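PDB 1TED: alpha-pyrone synthesis polyketide synthase-like Pks18 from Mycobacterium tuberculosis, which probably extends medium- and long-chain aliphatic acyl-CoA starters with malonyl-CoA to make tri- and tetraketide alpha-pyrones. Local coordinates for residues 37-41 / 120-124; 52-57 / 69-73; 242-247 / 388-393. One frame throughout, in Å; residues are numbered along the deposited sequence.

Contact 1: 37-41 / 120-124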
loop_
_atom_site.group_PDB
_atom_site.type_symbol
_atom_site.label_atom_id
_atom_site.label_comp_id
_atom_site.label_asym_id
_atom_site.label_seq_id
_atom_site.Cartn_x
_atom_site.Cartn_y
_atom_site.Cartn_z
ATOM N N GLY A 37 4.111 -6.758 21.132
ATOM C CA GLY A 37 5.540 -6.587 20.972
ATOM C C GLY A 37 5.780 -5.274 20.261
ATOM O O GLY A 37 5.000 -4.891 19.393
ATOM N N LEU A 38 6.852 -4.585 20.631
ATOM C CA LEU A 38 7.193 -3.304 20.032
ATOM C C LEU A 38 8.702 -3.076 20.076
ATOM O O LEU A 38 9.323 -3.146 21.142
ATOM C CB LEU A 38 6.473 -2.176 20.781
ATOM C CG LEU A 38 6.636 -0.715 20.334
ATOM C CD1 LEU A 38 5.626 0.130 21.075
ATOM C CD2 LEU A 38 8.044 -0.194 20.613
ATOM N N ALA A 39 9.284 -2.784 18.920
ATOM C CA ALA A 39 10.718 -2.540 18.828
ATOM C C ALA A 39 10.986 -1.279 18.030
ATOM O O ALA A 39 10.196 -0.876 17.171
ATOM C CB ALA A 39 11.426 -3.717 18.184
ATOM N N THR A 40 12.134 -0.683 18.307
ATOM C CA THR A 40 12.534 0.557 17.675
ATOM C C THR A 40 13.967 0.492 17.148
ATOM O O THR A 40 14.817 -0.192 17.718
ATOM C CB THR A 40 12.400 1.681 18.707
ATOM O OG1 THR A 40 11.036 2.139 18.736
ATOM C CG2 THR A 40 13.352 2.795 18.410
ATOM N N GLY A 41 14.242 1.215 16.070
ATOM C CA GLY A 41 15.583 1.188 15.526
ATOM C C GLY A 41 15.883 2.220 14.459
ATOM O O GLY A 41 14.999 2.686 13.738
ATOM N N VAL A 120 14.982 -4.811 13.437
ATOM C CA VAL A 120 13.899 -4.317 14.300
ATOM C C VAL A 120 12.754 -5.317 14.443
ATOM O O VAL A 120 12.245 -5.524 15.547
ATOM C CB VAL A 120 13.362 -2.966 13.784
ATOM C CG1 VAL A 120 12.197 -2.486 14.643
ATOM C CG2 VAL A 120 14.486 -1.939 13.802
ATOM N N SER A 121 12.373 -5.943 13.330
ATOM C CA SER A 121 11.308 -6.949 13.311
ATOM C C SER A 121 11.647 -8.062 14.291
ATOM O O SER A 121 10.783 -8.543 15.023
ATOM C CB SER A 121 11.154 -7.544 11.903
ATOM O OG SER A 121 10.734 -6.563 10.968
ATOM N N LYS A 122 12.912 -8.474 14.293
ATOM C CA LYS A 122 13.386 -9.524 15.205
ATOM C C LYS A 122 13.269 -9.066 16.651
ATOM O O LYS A 122 12.871 -9.848 17.508
ATOM C CB LYS A 122 14.863 -9.877 14.945
ATOM C CG LYS A 122 15.140 -10.735 13.729
ATOM C CD LYS A 122 16.649 -10.915 13.569
ATOM C CE LYS A 122 17.008 -11.725 12.326
ATOM N NZ LYS A 122 18.493 -11.801 12.143
ATOM N N ARG A 123 13.635 -7.814 16.925
ATOM C CA ARG A 123 13.564 -7.295 18.288
ATOM C C ARG A 123 12.134 -7.298 18.812
ATOM O O ARG A 123 11.913 -7.526 20.005
ATOM C CB ARG A 123 14.110 -5.865 18.383
ATOM C CG ARG A 123 15.511 -5.648 17.843
ATOM C CD ARG A 123 15.974 -4.209 18.090
ATOM N NE ARG A 123 17.201 -3.928 17.362
ATOM C CZ ARG A 123 18.052 -2.954 17.658
ATOM N NH1 ARG A 123 17.816 -2.142 18.682
ATOM N NH2 ARG A 123 19.159 -2.806 16.943
ATOM N N ALA A 124 11.169 -7.047 17.924
ATOM C CA ALA A 124 9.754 -7.009 18.310
ATOM C C ALA A 124 9.199 -8.392 18.637
ATOM O O ALA A 124 8.302 -8.530 19.475
ATOM C CB ALA A 124 8.919 -6.361 17.208
#
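A39 meets V120, R123 and A124 where helix 102-125 packs on one face of the central mixed sheet of this thiolase fold. The helix runs nearly antiparallel to strand 37-41, at 149°, and the axes come within 6.6 Å. The tight part is the A39 methyl. Its CB rests on the helix backbone, 3.3 Å from V120 O and close to A124 N, which are already joined by a helical hydrogen bond. No hydrogen bond crosses the contact. The CB of A124 comes alongside at 3.8 Å from A39 CB. V120 spreads its two branches along the strand: CG1, anti to the backbone N (chi1 177°), packs on the A39 carbonyl and CG2 on G41 CA. G37 and G41 have no side chains on this face, and the helix comes close to both. At the G37 end, A124 O approaches G37 CA to 3.7 Å. V120 and A124 also touch strand 226-236. L38 and T40 point away from the helix, and their side chains touch helix 349-361 on the other face. The loose side lies at R123. Its CB still packs on A39 CB, but the extended chain runs out to the exposed side. There NH2 forms a salt bridge with D119. NH1 stays 3.7 Å from T40 O, oblique to the guanidinium plane and without a hydrogen bond.

Contact 2: 52-57 / 69-73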
loop_
_atom_site.group_PDB
_atom_site.type_symbol
_atom_site.label_atom_id
_atom_site.label_comp_id
_atom_site.label_asym_id
_atom_site.label_seq_id
_atom_site.Cartn_x
_atom_site.Cartn_y
_atom_site.Cartn_z
ATOM N N ALA A 52 25.181 19.871 11.121
ATOM C CA ALA A 52 24.406 19.786 9.888
ATOM C C ALA A 52 24.158 21.180 9.320
ATOM O O ALA A 52 24.368 21.417 8.129
ATOM C CB ALA A 52 23.070 19.085 10.142
ATOM N N ALA A 53 23.703 22.101 10.170
ATOM C CA ALA A 53 23.432 23.469 9.733
ATOM C C ALA A 53 24.674 24.104 9.095
ATOM O O ALA A 53 24.601 24.687 8.003
ATOM C CB ALA A 53 22.953 24.312 10.909
ATOM N N ASP A 54 25.817 23.989 9.765
ATOM C CA ASP A 54 27.049 24.563 9.229
ATOM C C ASP A 54 27.448 23.923 7.901
ATOM O O ASP A 54 27.796 24.621 6.949
ATOM C CB ASP A 54 28.199 24.421 10.233
ATOM C CG ASP A 54 27.963 25.210 11.508
ATOM O OD1 ASP A 54 27.497 26.371 11.419
ATOM O OD2 ASP A 54 28.255 24.670 12.598
ATOM N N ARG A 55 27.386 22.599 7.828
ATOM C CA ARG A 55 27.768 21.901 6.608
ATOM C C ARG A 55 26.817 22.147 5.441
ATOM O O ARG A 55 27.229 22.114 4.282
ATOM C CB ARG A 55 27.920 20.406 6.903
ATOM C CG ARG A 55 28.898 20.177 8.042
ATOM C CD ARG A 55 29.294 18.730 8.268
ATOM N NE ARG A 55 30.090 18.633 9.493
ATOM C CZ ARG A 55 30.683 17.528 9.929
ATOM N NH1 ARG A 55 30.581 16.400 9.238
ATOM N NH2 ARG A 55 31.373 17.549 11.066
ATOM N N VAL A 56 25.549 22.402 5.740
ATOM C CA VAL A 56 24.575 22.682 4.694
ATOM C C VAL A 56 24.742 24.140 4.278
ATOM O O VAL A 56 24.614 24.487 3.107
ATOM C CB VAL A 56 23.133 22.462 5.193
ATOM C CG1 VAL A 56 22.135 22.948 4.148
ATOM C CG2 VAL A 56 22.914 20.986 5.496
ATOM N N ALA A 57 25.042 24.991 5.251
ATOM C CA ALA A 57 25.234 26.412 4.994
ATOM C C ALA A 57 26.331 26.646 3.956
ATOM O O ALA A 57 26.305 27.631 3.218
ATOM C CB ALA A 57 25.577 27.131 6.290
ATOM N N ILE A 69 19.796 29.295 5.874
ATOM C CA ILE A 69 20.055 28.028 6.551
ATOM C C ILE A 69 20.029 28.096 8.077
ATOM O O ILE A 69 19.274 27.368 8.717
ATOM C CB ILE A 69 21.402 27.422 6.095
ATOM C CG1 ILE A 69 21.357 27.149 4.593
ATOM C CG2 ILE A 69 21.691 26.135 6.854
ATOM C CD1 ILE A 69 20.214 26.247 4.159
ATOM N N PRO A 70 20.852 28.970 8.681
ATOM C CA PRO A 70 20.901 29.103 10.140
ATOM C C PRO A 70 19.541 29.272 10.823
ATOM O O PRO A 70 19.301 28.680 11.876
ATOM C CB PRO A 70 21.811 30.312 10.338
ATOM C CG PRO A 70 22.759 30.193 9.195
ATOM C CD PRO A 70 21.830 29.874 8.049
ATOM N N ARG A 71 18.659 30.080 10.232
ATOM C CA ARG A 71 17.327 30.314 10.796
ATOM C C ARG A 71 16.508 29.030 10.741
ATOM O O ARG A 71 16.022 28.534 11.759
ATOM C CB ARG A 71 16.582 31.389 10.001
ATOM C CG ARG A 71 17.331 32.685 9.807
ATOM C CD ARG A 71 16.566 33.602 8.864
ATOM N NE ARG A 71 17.472 34.420 8.064
ATOM C CZ ARG A 71 17.179 34.904 6.862
ATOM N NH1 ARG A 71 15.992 34.656 6.318
ATOM N NH2 ARG A 71 18.081 35.612 6.192
ATOM N N VAL A 72 16.362 28.509 9.528
ATOM C CA VAL A 72 15.603 27.292 9.287
ATOM C C VAL A 72 16.294 26.070 9.887
ATOM O O VAL A 72 16.148 24.959 9.387
ATOM C CB VAL A 72 15.396 27.077 7.760
ATOM C CG1 VAL A 72 16.735 26.881 7.078
ATOM C CG2 VAL A 72 14.482 25.886 7.505
ATOM N N TYR A 73 17.054 26.271 10.954
ATOM C CA TYR A 73 17.748 25.166 11.611
ATOM C C TYR A 73 17.706 25.354 13.115
ATOM O O TYR A 73 17.551 24.387 13.860
ATOM C CB TYR A 73 19.205 25.058 11.126
ATOM C CG TYR A 73 19.413 23.996 10.060
ATOM C CD1 TYR A 73 19.509 22.648 10.400
ATOM C CD2 TYR A 73 19.448 24.337 8.707
ATOM C CE1 TYR A 73 19.627 21.665 9.416
ATOM C CE2 TYR A 73 19.565 23.366 7.718
ATOM C CZ TYR A 73 19.651 22.035 8.078
ATOM O OH TYR A 73 19.724 21.076 7.095
#
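A53 and V56 face I69 and Y73 in an antiparallel helix pair beside the bound myristic acid. Helices 49-57 and 68-74 run at 152° here, with axes 9.4 Å apart. No hydrogen bond crosses the contact, and most of it is apolar. Small residues on the first helix make room for larger ones on the second. The first hollow is at A53, where the short side chain leaves the helix surface low. The Y73 ring lies flat over it. A53 CA stands over the ring centre, 4.0 Å from the centroid and only 8° off the ring normal, a CH-pi contact. A53 CB covers the CG end of the same face. The second hollow lies between A53 and A57, one turn on. I69 fills it with CG2, the branch anti to the I69 backbone N. This methyl sits 3.4 Å from A53 O and also near A57 N, over the helical bond that joins those two atoms. A57 CB borders the same hollow. V56 is the bump from the first helix. It enters between I69 and Y73 and crosses each at about a right angle. Its CG1 meets I69 CD1 at 3.8 Å. V218 of helix 215-223 also touches I69, and Y73 touches S222 of that helix. The Y73 side chain touches the myristic acid and is about 5 Å from that of H221, a probable substrate-binding residue. At the far end of the ring, Y73 OH lies 3.6 Å from V56 CG2.

Contact 3: 242-247 / 388-393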
loop_
_atom_site.group_PDB
_atom_site.type_symbol
_atom_site.label_atom_id
_atom_site.label_comp_id
_atom_site.label_asym_id
_atom_site.label_seq_id
_atom_site.Cartn_x
_atom_site.Cartn_y
_atom_site.Cartn_z
ATOM N N LEU A 242 -4.120 -8.873 31.138
ATOM C CA LEU A 242 -2.899 -8.641 30.380
ATOM C C LEU A 242 -1.750 -8.214 31.286
ATOM O O LEU A 242 -1.967 -7.614 32.345
ATOM C CB LEU A 242 -3.146 -7.574 29.304
ATOM C CG LEU A 242 -4.284 -7.792 28.293
ATOM C CD1 LEU A 242 -4.603 -6.482 27.600
ATOM C CD2 LEU A 242 -3.898 -8.846 27.272
ATOM N N GLU A 243 -0.523 -8.520 30.869
ATOM C CA GLU A 243 0.639 -8.155 31.663
ATOM C C GLU A 243 1.082 -6.722 31.391
ATOM O O GLU A 243 0.760 -6.144 30.346
ATOM C CB GLU A 243 1.798 -9.126 31.401
ATOM C CG GLU A 243 2.253 -9.222 29.962
ATOM C CD GLU A 243 3.462 -10.136 29.783
ATOM O OE1 GLU A 243 4.562 -9.777 30.265
ATOM O OE2 GLU A 243 3.310 -11.213 29.162
ATOM N N PRO A 244 1.811 -6.119 32.348
ATOM C CA PRO A 244 2.313 -4.745 32.233
ATOM C C PRO A 244 3.094 -4.517 30.938
ATOM O O PRO A 244 3.860 -5.379 30.500
ATOM C CB PRO A 244 3.178 -4.597 33.481
ATOM C CG PRO A 244 2.418 -5.388 34.481
ATOM C CD PRO A 244 2.080 -6.651 33.696
ATOM N N GLY A 245 2.883 -3.358 30.325
ATOM C CA GLY A 245 3.566 -3.051 29.085
ATOM C C GLY A 245 2.705 -3.288 27.857
ATOM O O GLY A 245 2.949 -2.688 26.815
ATOM N N LYS A 246 1.704 -4.158 27.968
ATOM C CA LYS A 246 0.825 -4.441 26.838
ATOM C C LYS A 246 -0.007 -3.204 26.500
ATOM O O LYS A 246 -0.403 -2.439 27.387
ATOM C CB LYS A 246 -0.092 -5.639 27.136
ATOM C CG LYS A 246 0.347 -6.951 26.463
ATOM C CD LYS A 246 1.575 -7.555 27.136
ATOM C CE LYS A 246 2.499 -8.304 26.156
ATOM N NZ LYS A 246 1.861 -9.440 25.418
ATOM N N VAL A 247 -0.262 -3.005 25.211
ATOM C CA VAL A 247 -1.019 -1.843 24.759
ATOM C C VAL A 247 -2.287 -2.270 24.041
ATOM O O VAL A 247 -2.220 -2.921 23.001
ATOM C CB VAL A 247 -0.176 -0.985 23.792
ATOM C CG1 VAL A 247 -0.978 0.202 23.311
ATOM C CG2 VAL A 247 1.087 -0.520 24.476
ATOM N N PHE A 388 -6.004 4.386 23.039
ATOM C CA PHE A 388 -5.343 3.193 23.542
ATOM C C PHE A 388 -5.135 3.163 25.048
ATOM O O PHE A 388 -5.232 4.185 25.726
ATOM C CB PHE A 388 -3.995 3.015 22.826
ATOM C CG PHE A 388 -2.987 4.085 23.144
ATOM C CD1 PHE A 388 -2.192 3.998 24.286
ATOM C CD2 PHE A 388 -2.840 5.192 22.310
ATOM C CE1 PHE A 388 -1.261 5.002 24.594
ATOM C CE2 PHE A 388 -1.914 6.199 22.609
ATOM C CZ PHE A 388 -1.124 6.102 23.752
ATOM N N ASP A 389 -4.850 1.969 25.557
ATOM C CA ASP A 389 -4.595 1.734 26.976
ATOM C C ASP A 389 -3.242 1.035 27.181
ATOM O O ASP A 389 -2.938 0.055 26.503
ATOM C CB ASP A 389 -5.690 0.842 27.577
ATOM C CG ASP A 389 -6.863 1.631 28.128
ATOM O OD1 ASP A 389 -6.892 2.873 27.976
ATOM O OD2 ASP A 389 -7.765 1.000 28.718
ATOM N N ILE A 390 -2.425 1.554 28.091
ATOM C CA ILE A 390 -1.147 0.926 28.409
ATOM C C ILE A 390 -1.304 0.340 29.815
ATOM O O ILE A 390 -1.582 1.062 30.781
ATOM C CB ILE A 390 0.036 1.927 28.428
ATOM C CG1 ILE A 390 0.258 2.536 27.039
ATOM C CG2 ILE A 390 1.318 1.199 28.857
ATOM C CD1 ILE A 390 1.353 3.599 27.020
ATOM N N ILE A 391 -1.141 -0.970 29.934
ATOM C CA ILE A 391 -1.278 -1.601 31.230
ATOM C C ILE A 391 -0.018 -1.405 32.072
ATOM O O ILE A 391 1.093 -1.761 31.659
ATOM C CB ILE A 391 -1.602 -3.100 31.075
ATOM C CG1 ILE A 391 -2.884 -3.247 30.248
ATOM C CG2 ILE A 391 -1.754 -3.745 32.444
ATOM C CD1 ILE A 391 -3.496 -4.602 30.285
ATOM N N ARG A 392 -0.195 -0.804 33.244
ATOM C CA ARG A 392 0.927 -0.557 34.137
ATOM C C ARG A 392 1.059 -1.719 35.113
ATOM O O ARG A 392 2.168 -2.153 35.418
ATOM C CB ARG A 392 0.722 0.759 34.888
ATOM C CG ARG A 392 0.489 1.950 33.969
ATOM C CD ARG A 392 1.606 2.110 32.945
ATOM N NE ARG A 392 1.460 3.355 32.191
ATOM C CZ ARG A 392 2.340 3.812 31.304
ATOM N NH1 ARG A 392 3.448 3.126 31.040
ATOM N NH2 ARG A 392 2.121 4.969 30.699
ATOM N N ARG A 393 -0.080 -2.216 35.593
ATOM C CA ARG A 393 -0.118 -3.348 36.510
ATOM C C ARG A 393 -1.503 -3.999 36.519
ATOM O O ARG A 393 -2.469 -3.305 36.132
ATOM C CB ARG A 393 0.268 -2.910 37.928
ATOM C CG ARG A 393 -0.513 -1.743 38.468
ATOM C CD ARG A 393 -0.155 -1.479 39.927
ATOM N NE ARG A 393 -1.183 -0.665 40.567
ATOM C CZ ARG A 393 -1.280 0.654 40.446
ATOM N NH1 ARG A 393 -0.397 1.325 39.721
ATOM N NH2 ARG A 393 -2.287 1.290 41.024
ATOM O OXT ARG A 393 -1.611 -5.188 36.913
#
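V247 and I390 form an antiparallel, non-hydrogen-bonded pair, and beyond it two backbone hydrogen bonds join the chain's C-terminal end to the turn at 243-246. I391 makes both bonds. Its N donates to K246 O at 3.0 Å, and its O accepts from G245 N at 2.7 Å. The turn is type II, closed by K246 N to E243 O. G245 has a positive phi (99°), where a CB would be jammed against the carbonyl O of P244. I391 O is also approached by P244 CA. I391 is the residue most covered by the other segment. It points into the turn, with CG1 beside K246 O and CG2 near the carbonyl oxygens of L242 and E243. P244 lies along the last residues of the chain. Its CB is 3.3 Å from R392 O, and its CG is 3.8 Å from R393 CA. On the buried face, V247 and I390 lie side by side and point the same way, with V247 CG2 4.1 Å from I390 CG1. The other branch, V247 CG1, meets F388 CD1 at 4.1 Å. Helix 349-361 covers this face, through L356, M359 and V360. D389 and R392 find polar partners outside the two segments: D389 binds R250 and T371, and R392 forms a salt bridge with E364. I390 CG2 lies 3.5 Å from the plane of the R392 guanidinium, on one face and off centre. The contact thus joins the end of strand 382-390 to the start of strand 247-256, its neighbour in the central mixed sheet of the thiolase fold.

Overall arrangement
From the N terminus, the chain first lays down strand 32-41. Contact 1 closes a loop when helix 102-125 returns to cover that strand. Contact 2 is nested inside this loop. It closes a much shorter one, between helices 49-57 and 68-74, beside the bound myristic acid. Contact 3 follows in series. It opens just before strand 247-256 and closes at the C terminus, so it spans most of the second half of the chain. Contacts 1 and 3 reach the same central sheet, with centres about 17 Å apart. Contact 2 lies across the chain's centre from contact 3, about 42 Å between centres.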